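Local coordinates for protein carboxypeptidase 1 (Deinococcus radiodurans str. R1, PDB 5GIV) that hydrolyses peptides as a zinc-dependent metallocarboxypeptidase of the M32 family, probably releasing C-terminal amino acids one by one with broad specificity, at residues 141-146 against 153-158; 176-181 against 488-493; 292-297 against 430-435. One frame throughout, in Å; residues are numbered along the deposited sequence.

Contact 1. Residues 141-146 against 153-158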
loop_
_atom_site.group_PDB
_atom_site.type_symbol
_atom_site.label_atom_id
_atom_site.label_comp_id
_atom_site.label_asym_id
_atom_site.label_seq_id
_atom_site.Cartn_x
_atom_site.Cartn_y
_atom_site.Cartn_z
ATOM N N LEU A 141 -33.174 -4.486 2.004
ATOM C CA LEU A 141 -32.426 -3.670 1.050
ATOM C C LEU A 141 -32.054 -4.454 -0.213
ATOM O O LEU A 141 -31.990 -3.873 -1.301
ATOM C CB LEU A 141 -31.169 -3.110 1.712
ATOM C CG LEU A 141 -31.387 -2.125 2.861
ATOM C CD1 LEU A 141 -30.064 -1.773 3.541
ATOM C CD2 LEU A 141 -32.099 -0.864 2.362
ATOM N N SER A 142 -31.771 -5.756 -0.096
ATOM C CA SER A 142 -31.480 -6.539 -1.297
ATOM C C SER A 142 -32.686 -6.584 -2.227
ATOM O O SER A 142 -32.553 -6.413 -3.445
ATOM C CB SER A 142 -31.047 -7.964 -0.929
ATOM O OG SER A 142 -29.837 -7.958 -0.193
ATOM N N LEU A 143 -33.878 -6.791 -1.669
ATOM C CA LEU A 143 -35.080 -6.784 -2.493
ATOM C C LEU A 143 -35.328 -5.404 -3.088
ATOM O O LEU A 143 -35.716 -5.282 -4.260
ATOM C CB LEU A 143 -36.271 -7.235 -1.657
ATOM C CG LEU A 143 -36.258 -8.711 -1.295
ATOM C CD1 LEU A 143 -37.314 -8.976 -0.247
ATOM C CD2 LEU A 143 -36.484 -9.579 -2.544
ATOM N N GLN A 144 -35.089 -4.356 -2.301
ATOM C CA GLN A 144 -35.271 -3.001 -2.803
ATOM C C GLN A 144 -34.303 -2.693 -3.939
ATOM O O GLN A 144 -34.695 -2.115 -4.962
ATOM C CB GLN A 144 -35.090 -1.997 -1.667
ATOM C CG GLN A 144 -35.364 -0.580 -2.092
ATOM C CD GLN A 144 -35.442 0.367 -0.924
ATOM O OE1 GLN A 144 -35.606 -0.057 0.229
ATOM N NE2 GLN A 144 -35.365 1.665 -1.216
ATOM N N ALA A 145 -33.033 -3.075 -3.782
ATOM C CA ALA A 145 -32.068 -2.827 -4.845
ATOM C C ALA A 145 -32.497 -3.515 -6.131
ATOM O O ALA A 145 -32.441 -2.921 -7.212
ATOM C CB ALA A 145 -30.678 -3.299 -4.421
ATOM N N ALA A 146 -32.952 -4.760 -6.031
ATOM C CA ALA A 146 -33.385 -5.471 -7.224
ATOM C C ALA A 146 -34.612 -4.823 -7.847
ATOM O O ALA A 146 -34.793 -4.895 -9.067
ATOM C CB ALA A 146 -33.667 -6.935 -6.886
ATOM N N GLY A 153 -38.097 -10.046 -13.483
ATOM C CA GLY A 153 -39.285 -10.310 -12.689
ATOM C C GLY A 153 -38.952 -10.900 -11.331
ATOM O O GLY A 153 -39.523 -10.502 -10.313
ATOM N N ASP A 154 -38.017 -11.847 -11.302
ATOM C CA ASP A 154 -37.545 -12.469 -10.070
ATOM C C ASP A 154 -36.322 -11.729 -9.543
ATOM O O ASP A 154 -35.325 -11.616 -10.268
ATOM C CB ASP A 154 -37.216 -13.931 -10.321
ATOM C CG ASP A 154 -36.870 -14.684 -9.059
ATOM O OD1 ASP A 154 -36.424 -14.054 -8.078
ATOM O OD2 ASP A 154 -37.061 -15.918 -9.043
ATOM N N PRO A 155 -36.352 -11.191 -8.324
ATOM C CA PRO A 155 -35.166 -10.469 -7.826
ATOM C C PRO A 155 -33.909 -11.326 -7.801
ATOM O O PRO A 155 -32.804 -10.803 -7.990
ATOM C CB PRO A 155 -35.576 -10.048 -6.404
ATOM C CG PRO A 155 -37.049 -10.208 -6.346
ATOM C CD PRO A 155 -37.399 -11.308 -7.299
ATOM N N LEU A 156 -34.047 -12.635 -7.592
ATOM C CA LEU A 156 -32.879 -13.506 -7.621
ATOM C C LEU A 156 -32.237 -13.500 -9.002
ATOM O O LEU A 156 -31.009 -13.586 -9.124
ATOM C CB LEU A 156 -33.271 -14.922 -7.197
ATOM C CG LEU A 156 -32.150 -15.963 -7.118
ATOM C CD1 LEU A 156 -31.018 -15.450 -6.257
ATOM C CD2 LEU A 156 -32.668 -17.292 -6.566
ATOM N N ASP A 157 -33.053 -13.402 -10.059
ATOM C CA ASP A 157 -32.506 -13.314 -11.409
ATOM C C ASP A 157 -31.699 -12.035 -11.603
ATOM O O ASP A 157 -30.753 -12.013 -12.396
ATOM C CB ASP A 157 -33.626 -13.390 -12.441
ATOM C CG ASP A 157 -34.127 -14.798 -12.644
ATOM O OD1 ASP A 157 -33.345 -15.742 -12.417
ATOM O OD2 ASP A 157 -35.308 -14.962 -13.016
ATOM N N TYR A 158 -32.062 -10.956 -10.912
ATOM C CA TYR A 158 -31.232 -9.759 -10.983
ATOM C C TYR A 158 -29.832 -10.043 -10.451
ATOM O O TYR A 158 -28.835 -9.656 -11.075
ATOM C CB TYR A 158 -31.867 -8.608 -10.209
ATOM C CG TYR A 158 -30.903 -7.459 -9.971
ATOM C CD1 TYR A 158 -30.557 -6.601 -11.002
ATOM C CD2 TYR A 158 -30.331 -7.243 -8.721
ATOM C CE1 TYR A 158 -29.680 -5.555 -10.804
ATOM C CE2 TYR A 158 -29.453 -6.190 -8.512
ATOM C CZ TYR A 158 -29.130 -5.355 -9.562
ATOM O OH TYR A 158 -28.257 -4.304 -9.374
#
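Ala-146, on the last full turn of helix 128-147, meets both Pro-155 and Tyr-158 of the next helix, and this small methyl group is the middle of the contact. Ala-146 CB lies 3.7 Å from Pro-155 CB and 3.8 Å from Tyr-158 CD2, so one side chain touches the first turn of helix 155-163 at two points. The phenol reaches it because Tyr-158 CG is anti to the backbone N (chi1 166°), which sends the ring back over the end of the preceding helix. There the methyl approaches the ring obliquely, while Tyr-158 CD2 also comes within 3.8 Å of Ala-146 CA. Phe-149 of the intervening loop stacks on the same phenol ring, and this half of the contact is buried. Replacing Tyr-158 with an alanine would probably open a gap beside Ala-146 and leave Phe-149 without its stacking partner.

Towards solvent the packing thins. Leu-143, one turn back, offers a single branch, with CD2 3.9 Å from Pro-155 CG, and the two side chains, slanting past each other, are both partly exposed. No hydrogen bond links the segments. Asp-154 occupies the N-cap, and Asp-154 OD1 accepts from Leu-156 N at 2.8 Å, the amide lying above the carboxylate plane. This capping bond ties down a backbone N-H that the helix start leaves without an intrahelical acceptor, while Pro-155 has no N-H to satisfy. A polar link between the two helices comes from just beyond the segments, where Tyr-159 OH is hydrogen-bonded to Ser-142 O. Distant from the zinc site, this is a short connection between consecutive helices, the end of 128-147 packed on the first turn of 155-163, which opens with an Asp N-cap followed by proline.

Contact 2. Residues 176-181 against 488-493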
loop_
_atom_site.group_PDB
_atom_site.type_symbol
_atom_site.label_atom_id
_atom_site.label_comp_id
_atom_site.label_asym_id
_atom_site.label_seq_id
_atom_site.Cartn_x
_atom_site.Cartn_y
_atom_site.Cartn_z
ATOM N N PHE A 176 -27.022 -27.326 -11.087
ATOM C CA PHE A 176 -26.952 -27.901 -9.749
ATOM C C PHE A 176 -27.476 -29.332 -9.741
ATOM O O PHE A 176 -26.829 -30.241 -9.208
ATOM C CB PHE A 176 -27.743 -27.028 -8.768
ATOM C CG PHE A 176 -27.053 -25.737 -8.397
ATOM C CD1 PHE A 176 -25.781 -25.449 -8.865
ATOM C CD2 PHE A 176 -27.697 -24.797 -7.596
ATOM C CE1 PHE A 176 -25.156 -24.260 -8.527
ATOM C CE2 PHE A 176 -27.083 -23.606 -7.255
ATOM C CZ PHE A 176 -25.809 -23.336 -7.716
ATOM N N ALA A 177 -28.653 -29.553 -10.331
ATOM C CA ALA A 177 -29.227 -30.896 -10.348
ATOM C C ALA A 177 -28.284 -31.888 -11.011
ATOM O O ALA A 177 -28.073 -32.999 -10.504
ATOM C CB ALA A 177 -30.578 -30.877 -11.063
ATOM N N GLU A 178 -27.701 -31.502 -12.141
ATOM C CA GLU A 178 -26.791 -32.393 -12.844
ATOM C C GLU A 178 -25.542 -32.682 -12.009
ATOM O O GLU A 178 -25.091 -33.832 -11.938
ATOM C CB GLU A 178 -26.441 -31.781 -14.195
ATOM C CG GLU A 178 -25.843 -32.744 -15.176
ATOM C CD GLU A 178 -25.648 -32.092 -16.527
ATOM O OE1 GLU A 178 -26.141 -30.949 -16.695
ATOM O OE2 GLU A 178 -25.059 -32.740 -17.425
ATOM N N LEU A 179 -24.963 -31.653 -11.373
ATOM C CA LEU A 179 -23.780 -31.888 -10.544
ATOM C C LEU A 179 -24.124 -32.742 -9.328
ATOM O O LEU A 179 -23.358 -33.635 -8.949
ATOM C CB LEU A 179 -23.150 -30.569 -10.111
ATOM C CG LEU A 179 -22.607 -29.656 -11.213
ATOM C CD1 LEU A 179 -21.927 -28.424 -10.597
ATOM C CD2 LEU A 179 -21.688 -30.400 -12.171
ATOM N N ARG A 180 -25.264 -32.466 -8.696
ATOM C CA ARG A 180 -25.712 -33.259 -7.557
ATOM C C ARG A 180 -25.892 -34.725 -7.938
ATOM O O ARG A 180 -25.431 -35.628 -7.226
ATOM C CB ARG A 180 -27.016 -32.667 -7.026
ATOM C CG ARG A 180 -27.528 -33.233 -5.722
ATOM C CD ARG A 180 -28.816 -32.517 -5.347
ATOM N NE ARG A 180 -28.742 -31.891 -4.030
ATOM C CZ ARG A 180 -29.392 -30.777 -3.694
ATOM N NH1 ARG A 180 -30.161 -30.150 -4.582
ATOM N NH2 ARG A 180 -29.272 -30.282 -2.465
ATOM N N ALA A 181 -26.573 -34.982 -9.064
ATOM C CA ALA A 181 -26.839 -36.358 -9.486
ATOM C C ALA A 181 -25.556 -37.124 -9.774
ATOM O O ALA A 181 -25.477 -38.326 -9.503
ATOM C CB ALA A 181 -27.741 -36.372 -10.723
ATOM N N PRO A 488 -17.812 -31.680 -19.796
ATOM C CA PRO A 488 -16.356 -31.808 -19.606
ATOM C C PRO A 488 -15.967 -31.870 -18.141
ATOM O O PRO A 488 -15.041 -32.605 -17.771
ATOM C CB PRO A 488 -15.803 -30.556 -20.307
ATOM C CG PRO A 488 -16.883 -30.161 -21.283
ATOM C CD PRO A 488 -18.174 -30.511 -20.615
ATOM N N TYR A 489 -16.678 -31.117 -17.299
ATOM C CA TYR A 489 -16.417 -31.115 -15.863
ATOM C C TYR A 489 -16.668 -32.484 -15.248
ATOM O O TYR A 489 -15.819 -33.011 -14.523
ATOM C CB TYR A 489 -17.281 -30.043 -15.197
ATOM C CG TYR A 489 -17.128 -29.897 -13.697
ATOM C CD1 TYR A 489 -15.887 -29.633 -13.123
ATOM C CD2 TYR A 489 -18.243 -29.937 -12.859
ATOM C CE1 TYR A 489 -15.753 -29.472 -11.752
ATOM C CE2 TYR A 489 -18.122 -29.772 -11.491
ATOM C CZ TYR A 489 -16.875 -29.534 -10.942
ATOM O OH TYR A 489 -16.749 -29.359 -9.587
ATOM N N LEU A 490 -17.831 -33.081 -15.525
ATOM C CA LEU A 490 -18.140 -34.375 -14.925
ATOM C C LEU A 490 -17.242 -35.468 -15.480
ATOM O O LEU A 490 -16.848 -36.386 -14.752
ATOM C CB LEU A 490 -19.611 -34.724 -15.134
ATOM C CG LEU A 490 -20.596 -33.756 -14.469
ATOM C CD1 LEU A 490 -22.031 -34.175 -14.738
ATOM C CD2 LEU A 490 -20.320 -33.626 -12.956
ATOM N N LYS A 491 -16.892 -35.381 -16.761
ATOM C CA LYS A 491 -15.979 -36.366 -17.324
ATOM C C LYS A 491 -14.616 -36.298 -16.649
ATOM O O LYS A 491 -14.016 -37.333 -16.336
ATOM C CB LYS A 491 -15.815 -36.142 -18.825
ATOM C CG LYS A 491 -14.867 -37.148 -19.442
ATOM C CD LYS A 491 -14.633 -36.919 -20.923
ATOM C CE LYS A 491 -13.557 -37.892 -21.410
ATOM N NZ LYS A 491 -13.043 -37.599 -22.787
ATOM N N TYR A 492 -14.127 -35.080 -16.392
ATOM C CA TYR A 492 -12.821 -34.905 -15.767
ATOM C C TYR A 492 -12.790 -35.500 -14.364
ATOM O O TYR A 492 -11.848 -36.212 -14.005
ATOM C CB TYR A 492 -12.449 -33.416 -15.745
ATOM C CG TYR A 492 -11.562 -33.013 -14.583
ATOM C CD1 TYR A 492 -10.244 -33.439 -14.516
ATOM C CD2 TYR A 492 -12.037 -32.186 -13.570
ATOM C CE1 TYR A 492 -9.430 -33.079 -13.476
ATOM C CE2 TYR A 492 -11.226 -31.813 -12.516
ATOM C CZ TYR A 492 -9.919 -32.266 -12.473
ATOM O OH TYR A 492 -9.093 -31.922 -11.428
ATOM N N LEU A 493 -13.808 -35.215 -13.551
ATOM C CA LEU A 493 -13.812 -35.696 -12.173
ATOM C C LEU A 493 -13.987 -37.209 -12.122
ATOM O O LEU A 493 -13.231 -37.916 -11.435
ATOM C CB LEU A 493 -14.916 -34.994 -11.388
ATOM C CG LEU A 493 -14.729 -33.501 -11.136
ATOM C CD1 LEU A 493 -15.983 -32.935 -10.494
ATOM C CD2 LEU A 493 -13.510 -33.260 -10.258
#
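Leu-179 and Leu-490 adopt the same rotamer, each with CG anti to the carbonyl carbon (chi1 -63° in both) and an extended second torsion, and across two neighbouring helices this brings their branches together. CD2 of Leu-179 meets CD2 of Leu-490 at 3.6 Å, the side chains crossing at a slant. Tyr-489 has CG anti to its own backbone nitrogen (chi1 -180°), which swings the ring in beside the same leucine. Here Leu-179 CD2 sits at the ring edge, in plane, 3.5 Å from Tyr-489 CD2, while the other branch, CD1, is 4.1 Å from Tyr-489 CE2. One face of the phenol is taken by Leu-493 CD1, a turn further along the same helix and offset toward the rim of the ring. The ring is thus bordered by leucines from two helices.

The side chain of Glu-178 takes part through its aliphatic CG, which lies 4.1 Å from Leu-490 CD1, at the exposed margin of an otherwise buried contact. The segments run almost parallel, at 14°, with their axes 11.1 Å apart, a separation that leaves the bridging to side chains.

The polar end of Tyr-489 is served by a third helix. Asn-358 of helix 357-372 hydrogen-bonds the Tyr-489 hydroxyl through ND2 and also touches Leu-179, so the hydroxyl has a polar partner while leucines border the ring. With no hydrogen bond or salt bridge between segments 176-181 and 488-493, the chemistry is that of interlocking apolar side chains: the C-terminal helix 487-501 is joined to helix 169-193 by shape and hydrophobic burial, and the bond to Asn-358 probably helps to fix the direction of the phenol.

Contact 3. Residues 292-297 against 430-435. With ZN (zinc ion), chain G.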
loop_
_atom_site.group_PDB
_atom_site.type_symbol
_atom_site.label_atom_id
_atom_site.label_comp_id
_atom_site.label_asym_id
_atom_site.label_seq_id
_atom_site.Cartn_x
_atom_site.Cartn_y
_atom_site.Cartn_z
ATOM N N ALA A 292 -18.151 -13.491 -12.959
ATOM C CA ALA A 292 -17.650 -14.251 -11.821
ATOM C C ALA A 292 -17.310 -15.674 -12.228
ATOM O O ALA A 292 -16.271 -16.211 -11.824
ATOM C CB ALA A 292 -18.674 -14.252 -10.685
ATOM N N GLY A 293 -18.177 -16.304 -13.020
ATOM C CA GLY A 293 -17.941 -17.688 -13.405
ATOM C C GLY A 293 -16.709 -17.849 -14.272
ATOM O O GLY A 293 -15.908 -18.763 -14.067
ATOM N N VAL A 294 -16.527 -16.956 -15.245
ATOM C CA VAL A 294 -15.332 -17.040 -16.073
ATOM C C VAL A 294 -14.095 -16.791 -15.222
ATOM O O VAL A 294 -13.081 -17.485 -15.361
ATOM C CB VAL A 294 -15.418 -16.057 -17.259
ATOM C CG1 VAL A 294 -14.100 -16.033 -18.016
ATOM C CG2 VAL A 294 -16.531 -16.453 -18.188
ATOM N N HIS A 295 -14.165 -15.822 -14.306
ATOM C CA HIS A 295 -13.010 -15.544 -13.454
ATOM C C HIS A 295 -12.638 -16.763 -12.618
ATOM O O HIS A 295 -11.491 -17.225 -12.643
ATOM C CB HIS A 295 -13.283 -14.336 -12.559
ATOM C CG HIS A 295 -12.189 -13.320 -12.598
ATOM N ND1 HIS A 295 -10.902 -13.603 -12.198
ATOM C CD2 HIS A 295 -12.172 -12.047 -13.059
ATOM C CE1 HIS A 295 -10.142 -12.540 -12.390
ATOM N NE2 HIS A 295 -10.889 -11.579 -12.906
ATOM N N GLU A 296 -13.610 -17.326 -11.900
ATOM C CA GLU A 296 -13.350 -18.505 -11.087
ATOM C C GLU A 296 -12.984 -19.721 -11.930
ATOM O O GLU A 296 -12.403 -20.676 -11.403
ATOM C CB GLU A 296 -14.567 -18.827 -10.226
ATOM C CG GLU A 296 -14.322 -19.923 -9.206
ATOM C CD GLU A 296 -13.499 -19.446 -8.017
ATOM O OE1 GLU A 296 -13.496 -20.148 -6.986
ATOM O OE2 GLU A 296 -12.857 -18.375 -8.113
ATOM N N SER A 297 -13.335 -19.725 -13.220
ATOM C CA SER A 297 -12.906 -20.821 -14.080
ATOM C C SER A 297 -11.399 -20.838 -14.211
ATOM O O SER A 297 -10.800 -21.903 -14.385
ATOM C CB SER A 297 -13.534 -20.694 -15.471
ATOM O OG SER A 297 -12.850 -19.721 -16.252
ATOM N N ALA A 430 -13.004 -26.941 -16.434
ATOM C CA ALA A 430 -12.747 -28.121 -17.263
ATOM C C ALA A 430 -13.135 -27.892 -18.721
ATOM O O ALA A 430 -12.496 -28.446 -19.625
ATOM C CB ALA A 430 -13.489 -29.335 -16.708
ATOM N N GLN A 431 -14.191 -27.115 -18.968
ATOM C CA GLN A 431 -14.601 -26.827 -20.339
ATOM C C GLN A 431 -13.529 -26.021 -21.060
ATOM O O GLN A 431 -13.158 -26.339 -22.194
ATOM C CB GLN A 431 -15.946 -26.093 -20.335
ATOM C CG GLN A 431 -16.542 -25.779 -21.709
ATOM C CD GLN A 431 -18.015 -25.350 -21.626
ATOM O OE1 GLN A 431 -18.676 -25.568 -20.611
ATOM N NE2 GLN A 431 -18.526 -24.730 -22.696
ATOM N N PHE A 432 -13.009 -24.973 -20.412
ATOM C CA PHE A 432 -11.911 -24.223 -21.012
ATOM C C PHE A 432 -10.676 -25.095 -21.166
ATOM O O PHE A 432 -9.998 -25.051 -22.197
ATOM C CB PHE A 432 -11.571 -22.992 -20.171
ATOM C CG PHE A 432 -12.502 -21.846 -20.381
ATOM C CD1 PHE A 432 -12.679 -21.311 -21.650
ATOM C CD2 PHE A 432 -13.194 -21.295 -19.318
ATOM C CE1 PHE A 432 -13.537 -20.256 -21.854
ATOM C CE2 PHE A 432 -14.056 -20.232 -19.516
ATOM C CZ PHE A 432 -14.231 -19.713 -20.783
ATOM N N TYR A 433 -10.380 -25.907 -20.160
ATOM C CA TYR A 433 -9.154 -26.686 -20.200
ATOM C C TYR A 433 -9.172 -27.684 -21.349
ATOM O O TYR A 433 -8.182 -27.810 -22.078
ATOM C CB TYR A 433 -8.960 -27.395 -18.871
ATOM C CG TYR A 433 -7.689 -28.178 -18.784
ATOM C CD1 TYR A 433 -6.506 -27.564 -18.407
ATOM C CD2 TYR A 433 -7.667 -29.543 -19.078
ATOM C CE1 TYR A 433 -5.329 -28.285 -18.312
ATOM C CE2 TYR A 433 -6.493 -30.271 -18.991
ATOM C CZ TYR A 433 -5.328 -29.635 -18.606
ATOM O OH TYR A 433 -4.159 -30.349 -18.511
ATOM N N ALA A 434 -10.297 -28.388 -21.533
ATOM C CA ALA A 434 -10.400 -29.385 -22.596
ATOM C C ALA A 434 -10.250 -28.743 -23.968
ATOM O O ALA A 434 -9.658 -29.335 -24.880
ATOM C CB ALA A 434 -11.728 -30.133 -22.498
ATOM N N ALA A 435 -10.809 -27.545 -24.146
ATOM C CA ALA A 435 -10.600 -26.832 -25.398
ATOM C C ALA A 435 -9.121 -26.536 -25.607
ATOM O O ALA A 435 -8.625 -26.601 -26.738
ATOM C CB ALA A 435 -11.423 -25.545 -25.423
HETATM ZN ZN ZN G . -11.681 -17.497 -6.505
HETATM O O HOH W 1 -12.537 -18.630 -5.039
HETATM O O HOH W 2 -10.804 -16.072 -4.770
HETATM O O HOH W 3 -12.767 -15.338 -6.154
#
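The ring of Phe-432 carries the contact, and what it meets on helix 292-306 approaches obliquely: Ser-297 OG stands 3.5 Å from Phe-432 CD2, and Val-294 CG1 touches more distantly, 4.5 Å from Phe-432 CE2. Around the same ring gather Val-463, Ile-476, Ala-479 and Thr-480, so the phenyl group is buried where several helices converge.

On another side of helix 292-306 the flat group is the carboxylate of Glu-296, adjacent in sequence to Ser-297. Its CG is anti to the backbone N and the chain then bends (chi2 75°), delivering Glu-296 OE2 to the zinc at 2.2 Å. Glu-296 OE1 stays too far for a metal bond and instead accepts from water 1 at 2.6 Å. Water 1 itself lies 2.0 Å from the zinc, so the carboxylate holds the metal with one oxygen and a metal-bound water with the other. Two further waters, His-266 and His-270 complete the coordination; His-295 hydrogen-bonds His-270 ND1 and Glu-274, a second-shell link that probably orients the histidine. Two histidines from an HExxH helix and a glutamate from a later helix make the zinc site characteristic of gluzincin metallopeptidases.

Read from the N terminus, the three contacts illustrate how a mostly helical chain combines local and distant closures. Contact 1 comes first and closes a short loop between consecutive helices, 128-147 and 155-163. Helix 169-193 follows directly and opens contact 2, whose partner arrives only with helix 487-501, closing a loop of about three hundred residues. Contact 3 falls wholly within that long excursion, joining helix 292-306 to helix 420-439. Contacts 2 and 3 also touch: Ala-430 CB lies 3.5 Å from Tyr-489 CA, so helix 420-439 lies against both helix 292-306, which supplies the zinc-binding glutamate, and the C-terminal helix 487-501. Contact 1 stands apart, its centre about 27 Å from that of contact 3.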